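Local coordinates for protein probable zinc protease (PDB 4NNZ) that probably hydrolyses peptide bonds as one subunit of a heterodimeric zinc metalloprotease of the M16 peptidase family, at residues L143-F148 against N246-F251; A150-A155 against D308-L313; E233-L238 against L415-V420. All blocks are in the same frame, centred on the assembly; numbering follows the deposited sequence.

Interaction 1: L143-F148 against N246-F251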
# COMPACT_ATOMS: atom_id res chain seq x y z
N LEU A 143 1.18 9.16 -15.46
CA LEU A 143 0.67 7.83 -15.31
C LEU A 143 1.73 6.85 -14.98
O LEU A 143 1.57 6.04 -14.11
CB LEU A 143 0.03 7.40 -16.62
CG LEU A 143 -0.87 6.19 -16.69
CD1 LEU A 143 -1.65 6.20 -17.96
CD2 LEU A 143 -0.12 4.91 -16.61
N ALA A 144 2.81 6.92 -15.71
CA ALA A 144 3.93 6.06 -15.53
C ALA A 144 4.52 6.24 -14.17
O ALA A 144 4.87 5.31 -13.53
CB ALA A 144 4.96 6.35 -16.58
N PHE A 145 4.64 7.47 -13.74
CA PHE A 145 5.21 7.77 -12.46
C PHE A 145 4.41 7.24 -11.30
O PHE A 145 4.95 6.88 -10.31
CB PHE A 145 5.48 9.24 -12.32
CG PHE A 145 6.50 9.56 -11.29
CD1 PHE A 145 7.83 9.47 -11.59
CD2 PHE A 145 6.14 9.96 -10.04
CE1 PHE A 145 8.77 9.74 -10.65
CE2 PHE A 145 7.08 10.24 -9.10
CZ PHE A 145 8.39 10.14 -9.41
N GLU A 146 3.11 7.23 -11.43
CA GLU A 146 2.23 6.75 -10.40
C GLU A 146 2.47 5.29 -10.16
O GLU A 146 2.56 4.87 -9.06
CB GLU A 146 0.81 6.97 -10.82
CG GLU A 146 -0.19 6.96 -9.71
CD GLU A 146 -1.57 7.08 -10.23
OE1 GLU A 146 -1.89 6.37 -11.16
OE2 GLU A 146 -2.33 7.89 -9.72
N ARG A 147 2.58 4.54 -11.23
CA ARG A 147 2.96 3.17 -11.17
C ARG A 147 4.33 2.93 -10.61
O ARG A 147 4.54 2.00 -9.91
CB ARG A 147 2.94 2.56 -12.56
CG ARG A 147 1.71 2.79 -13.40
CD ARG A 147 0.53 2.11 -12.81
NE ARG A 147 -0.70 2.53 -13.41
CZ ARG A 147 -1.25 1.94 -14.44
NH1 ARG A 147 -0.67 0.92 -15.00
NH2 ARG A 147 -2.37 2.37 -14.91
N PHE A 148 5.28 3.75 -10.99
CA PHE A 148 6.65 3.57 -10.59
C PHE A 148 6.75 3.73 -9.12
O PHE A 148 7.39 2.97 -8.46
CB PHE A 148 7.54 4.57 -11.33
CG PHE A 148 8.86 4.82 -10.71
CD1 PHE A 148 9.87 3.91 -10.83
CD2 PHE A 148 9.09 5.96 -10.01
CE1 PHE A 148 11.08 4.14 -10.26
CE2 PHE A 148 10.30 6.20 -9.43
CZ PHE A 148 11.30 5.29 -9.57
N ASN A 246 11.59 6.27 -22.43
CA ASN A 246 12.39 6.81 -21.35
C ASN A 246 12.53 5.92 -20.15
O ASN A 246 11.77 5.02 -19.95
CB ASN A 246 11.92 8.20 -20.97
CG ASN A 246 10.58 8.20 -20.31
OD1 ASN A 246 9.59 7.90 -20.92
ND2 ASN A 246 10.56 8.53 -19.04
N LEU A 247 13.54 6.19 -19.36
CA LEU A 247 13.95 5.32 -18.30
C LEU A 247 13.84 6.01 -16.99
O LEU A 247 14.23 7.13 -16.86
CB LEU A 247 15.39 4.90 -18.51
CG LEU A 247 15.86 3.74 -17.67
CD1 LEU A 247 15.13 2.48 -18.05
CD2 LEU A 247 17.32 3.54 -17.86
N ILE A 248 13.29 5.33 -16.01
CA ILE A 248 13.24 5.85 -14.67
C ILE A 248 13.91 4.86 -13.76
O ILE A 248 13.57 3.74 -13.76
CB ILE A 248 11.80 6.01 -14.23
CG1 ILE A 248 10.97 6.61 -15.35
CG2 ILE A 248 11.70 6.82 -12.96
CD1 ILE A 248 9.64 7.14 -14.91
N MET A 249 14.89 5.29 -12.99
CA MET A 249 15.49 4.45 -11.97
C MET A 249 15.38 5.08 -10.61
O MET A 249 15.71 6.20 -10.43
CB MET A 249 16.94 4.21 -12.29
CG MET A 249 17.15 3.37 -13.51
SD MET A 249 18.85 3.34 -14.03
CE MET A 249 19.60 2.33 -12.79
N GLY A 250 14.91 4.33 -9.63
CA GLY A 250 14.81 4.84 -8.29
C GLY A 250 15.48 3.96 -7.27
O GLY A 250 15.37 2.80 -7.34
N PHE A 251 16.18 4.54 -6.32
CA PHE A 251 16.80 3.78 -5.26
C PHE A 251 16.23 4.09 -3.90
O PHE A 251 16.17 5.20 -3.52
CB PHE A 251 18.28 4.02 -5.27
CG PHE A 251 18.99 3.38 -6.41
CD1 PHE A 251 19.32 2.08 -6.36
CD2 PHE A 251 19.30 4.09 -7.52
CE1 PHE A 251 19.97 1.49 -7.38
CE2 PHE A 251 19.94 3.50 -8.56
CZ PHE A 251 20.27 2.19 -8.49
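The ring of Phe148 lies flat against Ile248, seating helix 140-152 on one face of the five-stranded mixed sheet that contains strand 246-253. The axes of the two segments come within 10.6 Å and run roughly the same way, 28° apart. Phe148 CB points toward the strand, and chi1 of 160° sets CG opposite the backbone N, which carries the ring outward from the helix. From there the methyl Ile248 CG2 stays within 3.7 to 4.1 Å of all six Phe148 ring carbons, farthest from CG and nearest CZ. The CH-pi contact is almost central, with Ile248 CG2 3.7 Å from the Phe148 ring centroid and 9° off the normal. Toward the tip the surroundings change from side chain to backbone. Phe148 CE1 also comes 3.9 Å from Gly250 N. Gly250 has no side chain to intervene, and Phe148 CZ reaches 3.7 Å from the same Gly250 N, which meets the ring at its edge. The other branch of Ile248 extends to the edge of a second ring, CD1 lying 4.4 Å from Phe145 CD1. Leu310 of strand 309-317 also touches Phe148, while Met249 turns to the other side of its strand, toward helix 325-341. The contact is apolar, a methyl centred over a ring and the ring edge against a glycine backbone, so it rests on dispersion and burial.

Interaction 2: A150-A155 against D308-L313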
# COMPACT_ATOMS: atom_id res chain seq x y z
N ALA A 150 4.29 3.36 -6.88
CA ALA A 150 3.71 2.24 -6.19
C ALA A 150 4.64 1.02 -6.06
O ALA A 150 4.72 0.44 -5.03
CB ALA A 150 2.42 1.87 -6.85
N ALA A 151 5.31 0.64 -7.12
CA ALA A 151 6.30 -0.39 -7.08
C ALA A 151 7.52 -0.06 -6.23
O ALA A 151 8.06 -0.91 -5.60
CB ALA A 151 6.71 -0.79 -8.46
N ALA A 152 7.95 1.18 -6.24
CA ALA A 152 9.06 1.62 -5.43
C ALA A 152 8.86 1.67 -3.92
O ALA A 152 9.80 1.64 -3.19
CB ALA A 152 9.59 2.93 -5.95
N TYR A 153 7.63 1.72 -3.46
CA TYR A 153 7.39 1.85 -2.05
C TYR A 153 6.45 0.77 -1.55
O TYR A 153 5.35 1.03 -1.16
CB TYR A 153 6.82 3.22 -1.73
CG TYR A 153 7.77 4.37 -1.70
CD1 TYR A 153 8.77 4.45 -0.79
CD2 TYR A 153 7.61 5.41 -2.56
CE1 TYR A 153 9.62 5.53 -0.75
CE2 TYR A 153 8.43 6.48 -2.53
CZ TYR A 153 9.43 6.54 -1.63
OH TYR A 153 10.21 7.63 -1.64
N PRO A 154 6.92 -0.46 -1.48
CA PRO A 154 6.05 -1.56 -1.13
C PRO A 154 5.41 -1.46 0.23
O PRO A 154 4.27 -1.80 0.34
CB PRO A 154 7.00 -2.74 -1.10
CG PRO A 154 8.07 -2.39 -2.00
CD PRO A 154 8.25 -0.94 -1.88
N ALA A 155 6.13 -1.04 1.24
CA ALA A 155 5.59 -1.05 2.57
C ALA A 155 5.10 0.27 3.11
O ALA A 155 4.30 0.28 4.01
CB ALA A 155 6.59 -1.65 3.51
N ASP A 308 11.22 7.78 4.81
CA ASP A 308 12.19 7.42 3.81
C ASP A 308 11.95 8.04 2.46
O ASP A 308 10.98 8.68 2.25
CB ASP A 308 12.22 5.92 3.66
CG ASP A 308 12.90 5.25 4.78
OD1 ASP A 308 13.73 5.89 5.42
OD2 ASP A 308 12.62 4.09 5.02
N SER A 309 12.87 7.82 1.55
CA SER A 309 12.90 8.54 0.32
C SER A 309 13.45 7.74 -0.83
O SER A 309 13.78 6.61 -0.70
CB SER A 309 13.67 9.83 0.49
OG SER A 309 13.52 10.63 -0.64
N LEU A 310 13.51 8.38 -1.98
CA LEU A 310 13.88 7.78 -3.22
C LEU A 310 14.90 8.63 -3.92
O LEU A 310 14.74 9.81 -3.99
CB LEU A 310 12.65 7.72 -4.07
CG LEU A 310 11.93 6.45 -4.44
CD1 LEU A 310 11.21 6.67 -5.73
CD2 LEU A 310 12.86 5.27 -4.59
N PHE A 311 15.93 8.02 -4.46
CA PHE A 311 16.91 8.72 -5.25
C PHE A 311 16.63 8.39 -6.68
O PHE A 311 16.71 7.28 -7.06
CB PHE A 311 18.31 8.27 -4.90
CG PHE A 311 19.38 9.09 -5.55
CD1 PHE A 311 19.76 8.85 -6.84
CD2 PHE A 311 20.01 10.08 -4.87
CE1 PHE A 311 20.73 9.59 -7.43
CE2 PHE A 311 20.99 10.82 -5.46
CZ PHE A 311 21.35 10.58 -6.74
N VAL A 312 16.30 9.38 -7.47
CA VAL A 312 15.74 9.14 -8.76
C VAL A 312 16.55 9.58 -9.95
O VAL A 312 17.14 10.60 -9.97
CB VAL A 312 14.33 9.70 -8.86
CG1 VAL A 312 13.72 9.37 -10.19
CG2 VAL A 312 13.48 9.08 -7.79
N LEU A 313 16.57 8.75 -10.97
CA LEU A 313 17.26 9.05 -12.18
C LEU A 313 16.31 9.02 -13.36
O LEU A 313 15.46 8.18 -13.45
CB LEU A 313 18.37 8.05 -12.40
CG LEU A 313 19.65 8.41 -11.68
CD1 LEU A 313 19.80 7.61 -10.42
CD2 LEU A 313 20.83 8.20 -12.59
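Ala152 and Tyr153, where helix 140-152 runs out, meet Leu310 near the start of strand 309-317. This is helix-on-sheet packing in an M16 peptidase fold: the end of a helix from the insulinase-type region packs on the five-stranded sheet of the region related to the M16 inactive domain.

The apolar contacts come first. Ala152 CB points toward the strand and stands 4.1 Å from Leu310 CD1. Tyr153, the first residue to leave helical phi/psi, adds the larger share. Its CG is placed opposite the carbonyl carbon (chi1 -78°), and although its CB does not aim at the strand, the ring swings its far end there. The ring slants across the leucine, with Tyr153 CZ 3.8 Å and CE2 4.0 Å from Leu310 CG. Leu310 thus divides its side chain between the two residues: CB and CG meet the far end of the tyrosine, and the CD1 branch goes to Ala152.

The polar atoms are arranged differently. The Tyr153 hydroxyl is set close to the strand backbone, its OH 3.3 Å from Ser309 C. Polar ends in 308-313 are engaged by other parts of the chain: Asp308 OD1 bonds Ser258 OG, Asp308 OD2 accepts from Glu227 N, and Ser309 OG pairs with Asp302 O. On the helix side Ala152 O accepts from Asn252 ND2, while Tyr158 meets the Tyr153 ring edge-to-face.

Tyr153 OH also lies 3.4 Å from Leu310 N, but the angle is too poor for a hydrogen bond; Leu310 CB is equally near that oxygen, at 3.4 Å.

Interaction 3: E233-L238 against L415-V420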
# COMPACT_ATOMS: atom_id res chain seq x y z
N GLU A 233 14.81 -6.22 -6.54
CA GLU A 233 14.95 -5.56 -7.81
C GLU A 233 13.63 -5.63 -8.50
O GLU A 233 13.17 -6.68 -8.77
CB GLU A 233 15.97 -6.32 -8.63
CG GLU A 233 16.82 -5.54 -9.62
CD GLU A 233 17.96 -6.36 -10.22
OE1 GLU A 233 18.35 -7.37 -9.63
OE2 GLU A 233 18.49 -6.00 -11.27
N ARG A 234 13.02 -4.49 -8.77
CA ARG A 234 11.75 -4.44 -9.46
C ARG A 234 11.93 -3.76 -10.78
O ARG A 234 12.40 -2.69 -10.82
CB ARG A 234 10.73 -3.64 -8.67
CG ARG A 234 10.45 -4.09 -7.27
CD ARG A 234 11.54 -3.65 -6.34
NE ARG A 234 11.12 -2.51 -5.58
CZ ARG A 234 11.93 -1.77 -4.87
NH1 ARG A 234 13.20 -2.05 -4.80
NH2 ARG A 234 11.45 -0.78 -4.21
N ARG A 235 11.53 -4.39 -11.86
CA ARG A 235 11.58 -3.79 -13.16
C ARG A 235 10.18 -3.66 -13.73
O ARG A 235 9.45 -4.58 -13.71
CB ARG A 235 12.47 -4.63 -14.05
CG ARG A 235 13.76 -4.98 -13.38
CD ARG A 235 14.70 -5.77 -14.24
NE ARG A 235 14.93 -5.10 -15.48
CZ ARG A 235 15.95 -4.33 -15.74
NH1 ARG A 235 16.89 -4.12 -14.85
NH2 ARG A 235 16.01 -3.77 -16.92
N LEU A 236 9.83 -2.48 -14.25
CA LEU A 236 8.51 -2.22 -14.82
C LEU A 236 8.57 -1.90 -16.28
O LEU A 236 9.47 -1.29 -16.72
CB LEU A 236 7.84 -1.05 -14.17
CG LEU A 236 6.97 -1.33 -13.00
CD1 LEU A 236 7.90 -1.69 -11.88
CD2 LEU A 236 6.20 -0.09 -12.66
N LYS A 237 7.60 -2.36 -17.03
CA LYS A 237 7.46 -1.99 -18.40
C LYS A 237 6.08 -1.46 -18.63
O LYS A 237 5.14 -2.13 -18.39
CB LYS A 237 7.65 -3.20 -19.28
CG LYS A 237 8.20 -2.84 -20.63
CD LYS A 237 8.34 -4.04 -21.51
CE LYS A 237 9.71 -4.63 -21.33
NZ LYS A 237 10.28 -5.16 -22.59
N LEU A 238 5.98 -0.22 -19.07
CA LEU A 238 4.71 0.40 -19.32
C LEU A 238 4.61 0.98 -20.69
O LEU A 238 5.46 1.68 -21.11
CB LEU A 238 4.49 1.52 -18.35
CG LEU A 238 4.40 1.16 -16.90
CD1 LEU A 238 4.92 2.30 -16.07
CD2 LEU A 238 2.95 0.88 -16.60
N LEU A 415 16.68 -1.08 -6.10
CA LEU A 415 16.28 -0.47 -7.32
C LEU A 415 14.90 -0.81 -7.82
O LEU A 415 14.53 -1.94 -7.84
CB LEU A 415 17.28 -0.85 -8.39
CG LEU A 415 16.92 -0.54 -9.82
CD1 LEU A 415 17.07 0.94 -10.06
CD2 LEU A 415 17.80 -1.30 -10.75
N THR A 416 14.14 0.21 -8.20
CA THR A 416 12.97 0.10 -9.02
C THR A 416 13.29 0.80 -10.32
O THR A 416 13.62 1.93 -10.34
CB THR A 416 11.77 0.81 -8.42
OG1 THR A 416 11.68 0.52 -7.05
CG2 THR A 416 10.54 0.38 -9.05
N LEU A 417 13.20 0.07 -11.40
CA LEU A 417 13.47 0.61 -12.70
C LEU A 417 12.27 0.44 -13.59
O LEU A 417 11.71 -0.60 -13.65
CB LEU A 417 14.66 -0.10 -13.31
CG LEU A 417 14.95 0.18 -14.77
CD1 LEU A 417 16.40 0.01 -15.06
CD2 LEU A 417 14.13 -0.69 -15.66
N ALA A 418 11.87 1.49 -14.29
CA ALA A 418 10.75 1.40 -15.19
C ALA A 418 11.02 1.88 -16.60
O ALA A 418 11.55 2.91 -16.77
CB ALA A 418 9.58 2.13 -14.62
N GLN A 419 10.60 1.13 -17.60
CA GLN A 419 10.70 1.55 -18.97
C GLN A 419 9.37 2.07 -19.41
O GLN A 419 8.39 1.40 -19.29
CB GLN A 419 11.12 0.39 -19.86
CG GLN A 419 12.33 -0.36 -19.34
CD GLN A 419 13.04 -1.23 -20.34
OE1 GLN A 419 12.46 -1.84 -21.20
NE2 GLN A 419 14.33 -1.33 -20.19
N VAL A 420 9.34 3.29 -19.89
CA VAL A 420 8.12 3.82 -20.36
C VAL A 420 8.18 3.87 -21.85
O VAL A 420 8.97 4.55 -22.40
CB VAL A 420 7.90 5.23 -19.84
CG1 VAL A 420 6.52 5.69 -20.16
CG2 VAL A 420 8.15 5.29 -18.36
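Strands 233-238 and 415-420 run side by side as a parallel pair in the five-stranded mixed sheet of this M16 peptidase; their axes come within 4.5 Å and their N-to-C directions differ by 14°. Five backbone hydrogen bonds alternate along them in the usual parallel pattern. Arg234 and Leu236 use both N and O, and Leu238 gives its N, to the flanking residues Leu415, Leu417 and Gln419. The bonds range from Leu236 N to Leu417 O at 2.7 Å to Arg234 N to Leu415 O at 3.1 Å, the latter nearly straight. CA-H...O contacts lie between them, Arg235 CA being 3.2 Å from Leu417 O. Strand 233-240 is outermost within its chain, but pairs antiparallel with a strand of a second copy of this protein in the crystal assembly.

On the face carrying Arg234, Leu236 and Leu238, helix 140-152 packs, and Leu236 CB touches Ala418 CB at 3.7 Å. Arg234 folds back at chi2 and chi3 (78° and 102°). Thr416 OG1 lies over one face of its guanidinium toward the rim, 3.1 Å from Arg234 NH2 but badly angled for a hydrogen bond; NH1 bonds Gly232 O, NH2 Asn252 OD1, and NE weakly Ala151 O. The opposite face has Arg235 alongside Leu417, held by a salt bridge to Glu329 of helix 325-341. Leu417 CD2 lies over one face of that guanidinium, 3.8 Å from Arg235 NH2. Gln419 NE2 bonds Glu326 OE2, while Lys237 CE stands 3.9 Å from Gln419 OE1.

How the interactions relate
All three contacts belong to one sheet and the helix packed on one face of it. Strand 246-253 of interaction 1 sits between the others: it bonds strand 415-422 of interaction 3, Gly250 N reaching Thr416 O at 2.8 Å, and strand 309-317 of interaction 2, where Leu313 N lies 2.7 Å from Met249 O. Interactions 1 and 3 have centres about 7 Å apart, 1 and 2 about 9 Å, and 2 and 3 about 11 Å. Helix 140-152 serves interactions 1 and 2, and its end also meets interaction 3, Ala152 CA lying 3.3 Å from Thr416 OG1. A bound PEG molecule is about 8 Å from the Asp308 side chain of interaction 2.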